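PDB 5MV0: L protein from CAS virus, which probably cleaves capped host mRNAs through its N-terminal endonuclease domain, supplying primers for viral transcription by cap-snatching. Local coordinates for residues B[45-57]-B[141-153]. Residues are numbered along the deposited sequence; the frame is centred on the assembly and turned at random.
Sequences RATIHELNCCRDL and IVISETKPRNGNV
With CG of His-49 trans to the backbone N (chi1 -178°), the imidazole is set beside Pro-148 and Arg-149; Arg-149, its chain extended from CG to NE, runs along the helix toward its C-terminal end, reaching Asp-56. ND1 of His-49 accepts the backbone N-H of Arg-149 at 3.0 Å, nearly straight and close to the ring plane. Beside it, Asn-52 ND2 donates to Arg-149 O (2.9 Å), approaching from above the carbonyl plane, so both backbone polar atoms of Arg-149 are held by the helix. A salt-bridge network holds the Arg-149 guanidinium: its NE and NH2 grip the two Glu-145 oxygens side-on, while its NH1 meets the anti lone pair of Asp-56 OD2 at 2.9 Å. Cys-53 SG lies over one guanidinium face, 3.8 Å from NE of Arg-149, and over one His-49 ring face, offset toward the rim in both cases. Water bridges Arg-45 NH2 to Thr-146 O. At the far end, Leu-57 CD2 and Ile-141 CD1 meet tip to tip at 3.9 Å. In this PD-(D/E)XK-clan domain the contact ties helix 34-57 to strand 137-145, outermost of the sheet within this chain and paired with strand 98-106, and to the loop entering helix 155-170, whose Leu-158 packs against Ile-48 and Pro-148.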
ATOM      1  N   ARG B  45       7.083   9.105   8.567  1.00 11.73           N
ATOM      2  CA  ARG B  45       6.525   9.275   9.906  1.00 16.42           C
ATOM      3  C   ARG B  45       5.754  10.592  10.023  1.00 14.88           C
ATOM      4  O   ARG B  45       4.614  10.625  10.517  1.00 17.55           O
ATOM      5  CB  ARG B  45       7.664   9.194  10.917  1.00 14.33           C
ATOM      6  CG  ARG B  45       7.332   9.531  12.338  1.00 16.22           C
ATOM      7  CD  ARG B  45       8.554   9.205  13.204  1.00 19.02           C
ATOM      8  NE  ARG B  45       8.327   9.544  14.598  1.00 21.81           N
ATOM      9  CZ  ARG B  45       8.578  10.738  15.123  1.00 24.24           C
ATOM     10  NH1 ARG B  45       9.073  11.714  14.365  1.00 22.63           N
ATOM     11  NH2 ARG B  45       8.328  10.959  16.402  1.00 22.86           N
ATOM     12  N   ALA B  46       6.358  11.686   9.546  1.00 14.71           N
ATOM     13  CA  ALA B  46       5.697  12.988   9.587  1.00 13.12           C
ATOM     14  C   ALA B  46       4.482  13.026   8.669  1.00 15.29           C
ATOM     15  O   ALA B  46       3.465  13.642   9.010  1.00 13.70           O
ATOM     16  CB  ALA B  46       6.689  14.094   9.207  1.00 14.04           C
ATOM     17  N   THR B  47       4.571  12.386   7.495  1.00 12.35           N
ATOM     18  CA  THR B  47       3.457  12.408   6.542  1.00 12.67           C
ATOM     19  C   THR B  47       2.258  11.614   7.060  1.00 15.92           C
ATOM     20  O   THR B  47       1.105  11.990   6.811  1.00 15.82           O
ATOM     21  CB  THR B  47       3.907  11.855   5.182  1.00 20.66           C
ATOM     22  OG1 THR B  47       4.966  12.662   4.662  1.00 17.68           O
ATOM     23  CG2 THR B  47       2.778  11.892   4.200  1.00 27.49           C
ATOM     24  N   ILE B  48       2.509  10.495   7.746  1.00 15.04           N
ATOM     25  CA  ILE B  48       1.425   9.735   8.373  1.00 17.41           C
ATOM     26  C   ILE B  48       0.677  10.606   9.388  1.00 20.15           C
ATOM     27  O   ILE B  48      -0.565  10.647   9.424  1.00 15.89           O
ATOM     28  CB  ILE B  48       1.987   8.452   9.019  1.00 17.62           C
ATOM     29  CG1 ILE B  48       2.549   7.514   7.927  1.00 14.59           C
ATOM     30  CG2 ILE B  48       0.925   7.748   9.861  1.00 15.72           C
ATOM     31  CD1 ILE B  48       3.355   6.326   8.473  1.00 17.15           C
ATOM     32  N   HIS B  49       1.426  11.314  10.230  1.00 13.32           N
ATOM     33  CA  HIS B  49       0.818  12.249  11.174  1.00 17.99           C
ATOM     34  C   HIS B  49      -0.060  13.276  10.461  1.00 21.37           C
ATOM     35  O   HIS B  49      -1.210  13.506  10.863  1.00 18.31           O
ATOM     36  CB  HIS B  49       1.918  12.943  11.973  1.00 22.49           C
ATOM     37  CG  HIS B  49       1.415  13.895  13.007  1.00 19.63           C
ATOM     38  ND1 HIS B  49       0.584  13.507  14.037  1.00 17.93           N
ATOM     39  CD2 HIS B  49       1.656  15.216  13.191  1.00 20.67           C
ATOM     40  CE1 HIS B  49       0.330  14.551  14.810  1.00 22.04           C
ATOM     41  NE2 HIS B  49       0.973  15.599  14.320  1.00 20.06           N
ATOM     42  N   GLU B  50       0.477  13.926   9.412  1.00 15.76           N
ATOM     43  CA  GLU B  50      -0.302  14.904   8.649  1.00 18.58           C
ATOM     44  C   GLU B  50      -1.566  14.284   8.089  1.00 19.57           C
ATOM     45  O   GLU B  50      -2.646  14.877   8.156  1.00 17.69           O
ATOM     46  CB  GLU B  50       0.503  15.469   7.475  1.00 15.89           C
ATOM     47  CG  GLU B  50       1.706  16.310   7.794  1.00 19.84           C
ATOM     48  CD  GLU B  50       2.577  16.509   6.541  1.00 21.69           C
ATOM     49  OE1 GLU B  50       2.140  16.117   5.425  1.00 24.67           O
ATOM     50  OE2 GLU B  50       3.697  17.036   6.673  1.00 27.49           O
ATOM     51  N   LEU B  51      -1.435  13.106   7.476  1.00 14.66           N
ATOM     52  CA  LEU B  51      -2.588  12.435   6.881  1.00 19.18           C
ATOM     53  C   LEU B  51      -3.689  12.200   7.907  1.00 17.42           C
ATOM     54  O   LEU B  51      -4.865  12.489   7.658  1.00 18.49           O
ATOM     55  CB  LEU B  51      -2.160  11.100   6.267  1.00 16.17           C
ATOM     56  CG  LEU B  51      -3.304  10.288   5.650  1.00 20.12           C
ATOM     57  CD1 LEU B  51      -4.071  11.169   4.656  1.00 26.93           C
ATOM     58  CD2 LEU B  51      -2.772   9.038   4.969  1.00 24.61           C
ATOM     59  N   ASN B  52      -3.331  11.650   9.062  1.00 17.34           N
ATOM     60  CA  ASN B  52      -4.364  11.297  10.021  1.00 19.45           C
ATOM     61  C   ASN B  52      -4.955  12.524  10.707  1.00 25.54           C
ATOM     62  O   ASN B  52      -6.143  12.520  11.053  1.00 22.39           O
ATOM     63  CB  ASN B  52      -3.793  10.290  11.002  1.00 16.25           C
ATOM     64  CG  ASN B  52      -3.584   8.932  10.338  1.00 20.42           C
ATOM     65  OD1 ASN B  52      -4.431   8.490   9.560  1.00 22.16           O
ATOM     66  ND2 ASN B  52      -2.457   8.289  10.610  1.00 14.40           N
ATOM     67  N   CYS B  53      -4.167  13.587  10.892  1.00 17.26           N
ATOM     68  CA  CYS B  53      -4.755  14.844  11.355  1.00 20.29           C
ATOM     69  C   CYS B  53      -5.775  15.360  10.350  1.00 23.93           C
ATOM     70  O   CYS B  53      -6.866  15.802  10.733  1.00 24.01           O
ATOM     71  CB  CYS B  53      -3.666  15.892  11.613  1.00 19.13           C
ATOM     72  SG  CYS B  53      -2.630  15.566  13.054  1.00 20.66           S
ATOM     73  N   CYS B  54      -5.455  15.275   9.053  1.00 18.50           N
ATOM     74  CA  CYS B  54      -6.398  15.701   8.022  1.00 20.79           C
ATOM     75  C   CYS B  54      -7.666  14.869   8.061  1.00 28.64           C
ATOM     76  O   CYS B  54      -8.775  15.406   7.993  1.00 24.11           O
ATOM     77  CB  CYS B  54      -5.761  15.611   6.641  1.00 23.74           C
ATOM     78  SG  CYS B  54      -4.508  16.855   6.337  1.00 21.92           S
ATOM     79  N   ARG B  55      -7.517  13.542   8.144  1.00 22.83           N
ATOM     80  CA  ARG B  55      -8.683  12.675   8.240  1.00 24.85           C
ATOM     81  C   ARG B  55      -9.533  13.013   9.458  1.00 22.11           C
ATOM     82  O   ARG B  55     -10.764  13.061   9.361  1.00 25.05           O
ATOM     83  CB  ARG B  55      -8.248  11.214   8.296  1.00 27.60           C
ATOM     84  CG  ARG B  55      -7.483  10.762   7.075  1.00 30.26           C
ATOM     85  CD  ARG B  55      -8.105   9.516   6.519  1.00 32.02           C
ATOM     86  NE  ARG B  55      -7.455   9.060   5.299  1.00 33.21           N
ATOM     87  CZ  ARG B  55      -6.821   7.900   5.208  1.00 31.04           C
ATOM     88  NH1 ARG B  55      -6.756   7.119   6.275  1.00 32.13           N
ATOM     89  NH2 ARG B  55      -6.260   7.520   4.064  1.00 30.94           N
ATOM     90  N   ASP B  56      -8.897  13.217  10.616  1.00 24.02           N
ATOM     91  CA  ASP B  56      -9.641  13.510  11.841  1.00 28.06           C
ATOM     92  C   ASP B  56     -10.386  14.836  11.745  1.00 29.44           C
ATOM     93  O   ASP B  56     -11.420  15.014  12.397  1.00 28.89           O
ATOM     94  CB  ASP B  56      -8.702  13.540  13.047  1.00 24.81           C
ATOM     95  CG  ASP B  56      -8.121  12.179  13.381  1.00 29.88           C
ATOM     96  OD1 ASP B  56      -8.687  11.166  12.930  1.00 37.07           O
ATOM     97  OD2 ASP B  56      -7.096  12.125  14.098  1.00 30.96           O
ATOM     98  N   LEU B  57      -9.868  15.777  10.958  1.00 23.66           N
ATOM     99  CA  LEU B  57     -10.491  17.075  10.752  1.00 28.02           C
ATOM    100  C   LEU B  57     -11.393  17.123   9.525  1.00 30.72           C
ATOM    101  O   LEU B  57     -12.065  18.137   9.311  1.00 28.18           O
ATOM    102  CB  LEU B  57      -9.413  18.157  10.635  1.00 26.18           C
ATOM    103  CG  LEU B  57      -8.566  18.450  11.870  1.00 29.29           C
ATOM    104  CD1 LEU B  57      -7.309  19.236  11.477  1.00 27.55           C
ATOM    105  CD2 LEU B  57      -9.375  19.221  12.912  1.00 28.63           C
ATOM    106  N   ILE B 141      -5.649  25.781  12.060  1.00 26.80           N
ATOM    107  CA  ILE B 141      -5.521  24.725  13.056  1.00 21.81           C
ATOM    108  C   ILE B 141      -4.061  24.295  13.092  1.00 29.72           C
ATOM    109  O   ILE B 141      -3.494  23.889  12.071  1.00 26.28           O
ATOM    110  CB  ILE B 141      -6.458  23.548  12.746  1.00 25.93           C
ATOM    111  CG1 ILE B 141      -7.897  24.062  12.651  1.00 26.71           C
ATOM    112  CG2 ILE B 141      -6.341  22.467  13.827  1.00 23.46           C
ATOM    113  CD1 ILE B 141      -8.940  23.003  12.312  1.00 27.65           C
ATOM    114  N   VAL B 142      -3.443  24.404  14.262  1.00 22.79           N
ATOM    115  CA  VAL B 142      -2.033  24.091  14.449  1.00 27.83           C
ATOM    116  C   VAL B 142      -1.946  23.033  15.538  1.00 24.91           C
ATOM    117  O   VAL B 142      -2.361  23.273  16.679  1.00 28.55           O
ATOM    118  CB  VAL B 142      -1.217  25.346  14.808  1.00 25.83           C
ATOM    119  CG1 VAL B 142       0.266  25.018  14.957  1.00 26.98           C
ATOM    120  CG2 VAL B 142      -1.426  26.415  13.747  1.00 26.76           C
ATOM    121  N   ILE B 143      -1.427  21.862  15.182  1.00 25.03           N
ATOM    122  CA  ILE B 143      -1.349  20.713  16.077  1.00 21.27           C
ATOM    123  C   ILE B 143       0.104  20.275  16.168  1.00 24.58           C
ATOM    124  O   ILE B 143       0.751  20.045  15.141  1.00 21.92           O
ATOM    125  CB  ILE B 143      -2.229  19.553  15.575  1.00 20.77           C
ATOM    126  CG1 ILE B 143      -3.710  19.901  15.679  1.00 27.78           C
ATOM    127  CG2 ILE B 143      -1.932  18.238  16.322  1.00 24.09           C
ATOM    128  CD1 ILE B 143      -4.583  18.897  14.912  1.00 23.38           C
ATOM    129  N   SER B 144       0.617  20.153  17.390  1.00 23.30           N
ATOM    130  CA  SER B 144       1.943  19.588  17.612  1.00 21.50           C
ATOM    131  C   SER B 144       1.863  18.612  18.775  1.00 26.52           C
ATOM    132  O   SER B 144       1.588  19.016  19.909  1.00 24.37           O
ATOM    133  CB  SER B 144       2.983  20.677  17.889  1.00 22.24           C
ATOM    134  OG  SER B 144       4.287  20.125  17.899  1.00 23.77           O
ATOM    135  N   GLU B 145       2.129  17.337  18.501  1.00 18.54           N
ATOM    136  CA  GLU B 145       1.853  16.262  19.444  1.00 23.91           C
ATOM    137  C   GLU B 145       3.094  15.420  19.692  1.00 21.87           C
ATOM    138  O   GLU B 145       4.042  15.417  18.902  1.00 22.72           O
ATOM    139  CB  GLU B 145       0.685  15.405  18.937  1.00 20.87           C
ATOM    140  CG  GLU B 145      -0.605  16.162  19.117  1.00 23.64           C
ATOM    141  CD  GLU B 145      -1.789  15.525  18.449  1.00 30.98           C
ATOM    142  OE1 GLU B 145      -1.611  14.517  17.729  1.00 28.84           O
ATOM    143  OE2 GLU B 145      -2.903  16.058  18.641  1.00 28.11           O
ATOM    144  N   THR B 146       3.109  14.724  20.812  1.00 19.03           N
ATOM    145  CA  THR B 146       4.249  13.929  21.203  1.00 23.08           C
ATOM    146  C   THR B 146       4.606  12.814  20.282  1.00 22.46           C
ATOM    147  O   THR B 146       5.726  12.561  20.071  1.00 21.48           O
ATOM    148  CB  THR B 146       4.106  13.306  22.616  1.00 25.12           C
ATOM    149  OG1 THR B 146       3.653  14.283  23.521  1.00 29.49           O
ATOM    150  CG2 THR B 146       5.344  12.929  23.075  1.00 34.88           C
ATOM    151  N   LYS B 147       3.597  12.162  19.764  1.00 20.90           N
ATOM    152  CA  LYS B 147       3.740  11.012  18.886  1.00 24.33           C
ATOM    153  C   LYS B 147       2.880  11.220  17.652  1.00 20.62           C
ATOM    154  O   LYS B 147       1.860  11.910  17.713  1.00 22.30           O
ATOM    155  CB  LYS B 147       3.315   9.706  19.584  1.00 21.17           C
ATOM    156  CG  LYS B 147       4.280   9.226  20.668  1.00 27.20           C
ATOM    157  CD  LYS B 147       3.762   7.953  21.324  1.00 33.32           C
ATOM    158  CE  LYS B 147       4.453   7.671  22.657  1.00 41.60           C
ATOM    159  NZ  LYS B 147       5.884   7.302  22.528  1.00 40.24           N
ATOM    160  N   PRO B 148       3.257  10.631  16.523  1.00 21.49           N
ATOM    161  CA  PRO B 148       2.435  10.794  15.321  1.00 17.06           C
ATOM    162  C   PRO B 148       1.111  10.071  15.497  1.00 22.67           C
ATOM    163  O   PRO B 148       1.044   9.006  16.110  1.00 21.68           O
ATOM    164  CB  PRO B 148       3.286  10.169  14.211  1.00 22.22           C
ATOM    165  CG  PRO B 148       4.221   9.252  14.909  1.00 22.18           C
ATOM    166  CD  PRO B 148       4.456   9.814  16.278  1.00 22.07           C
ATOM    167  N   ARG B 149       0.049  10.692  15.002  1.00 20.58           N
ATOM    168  CA  ARG B 149      -1.235  10.010  14.921  1.00 22.40           C
ATOM    169  C   ARG B 149      -1.122   8.874  13.913  1.00 19.78           C
ATOM    170  O   ARG B 149      -0.758   9.098  12.754  1.00 19.81           O
ATOM    171  CB  ARG B 149      -2.322  10.991  14.509  1.00 20.33           C
ATOM    172  CG  ARG B 149      -2.565  12.088  15.547  1.00 22.29           C
ATOM    173  CD  ARG B 149      -3.934  12.736  15.362  1.00 22.79           C
ATOM    174  NE  ARG B 149      -4.065  13.942  16.178  1.00 27.29           N
ATOM    175  CZ  ARG B 149      -5.115  14.763  16.151  1.00 25.62           C
ATOM    176  NH1 ARG B 149      -6.148  14.509  15.362  1.00 19.84           N
ATOM    177  NH2 ARG B 149      -5.133  15.838  16.929  1.00 24.44           N
ATOM    178  N   ASN B 150      -1.412   7.654  14.339  1.00 21.08           N
ATOM    179  CA  ASN B 150      -1.147   6.528  13.453  1.00 24.24           C
ATOM    180  C   ASN B 150      -2.358   6.088  12.635  1.00 22.10           C
ATOM    181  O   ASN B 150      -2.176   5.444  11.594  1.00 17.09           O
ATOM    182  CB  ASN B 150      -0.575   5.359  14.262  1.00 26.51           C
ATOM    183  CG  ASN B 150      -1.507   4.894  15.354  1.00 26.66           C
ATOM    184  OD1 ASN B 150      -1.755   5.611  16.320  1.00 33.47           O
ATOM    185  ND2 ASN B 150      -1.982   3.662  15.236  1.00 20.96           N
ATOM    186  N   GLY B 151      -3.578   6.459  13.034  1.00 22.19           N
ATOM    187  CA  GLY B 151      -4.739   6.092  12.232  1.00 19.71           C
ATOM    188  C   GLY B 151      -4.820   4.586  12.029  1.00 23.70           C
ATOM    189  O   GLY B 151      -4.751   3.811  12.983  1.00 20.57           O
ATOM    190  N   ASN B 152      -4.933   4.156  10.768  1.00 18.27           N
ATOM    191  CA  ASN B 152      -4.984   2.734  10.449  1.00 20.92           C
ATOM    192  C   ASN B 152      -3.622   2.049  10.498  1.00 22.40           C
ATOM    193  O   ASN B 152      -3.566   0.823  10.374  1.00 19.60           O
ATOM    194  CB  ASN B 152      -5.570   2.534   9.056  1.00 27.43           C
ATOM    195  CG  ASN B 152      -6.952   3.108   8.925  1.00 33.70           C
ATOM    196  OD1 ASN B 152      -7.840   2.775   9.702  1.00 33.30           O
ATOM    197  ND2 ASN B 152      -7.135   4.011   7.963  1.00 28.00           N
ATOM    198  N   VAL B 153      -2.529   2.793  10.637  1.00 19.21           N
ATOM    199  CA  VAL B 153      -1.205   2.170  10.664  1.00 15.15           C
ATOM    200  C   VAL B 153      -0.888   1.728  12.086  1.00 15.81           C
ATOM    201  O   VAL B 153      -0.950   2.551  13.011  1.00 19.29           O
ATOM    202  CB  VAL B 153      -0.120   3.120  10.138  1.00 18.75           C
ATOM    203  CG1 VAL B 153       1.217   2.407  10.152  1.00 18.18           C
ATOM    204  CG2 VAL B 153      -0.464   3.586   8.741  1.00 18.17           C
TER
HETATM  205  O   HOH W   1       7.808  13.293  18.226  1.00 29.08           O
HETATM  206  O   HOH W   2      -3.953   5.887   8.797  1.00 26.81           O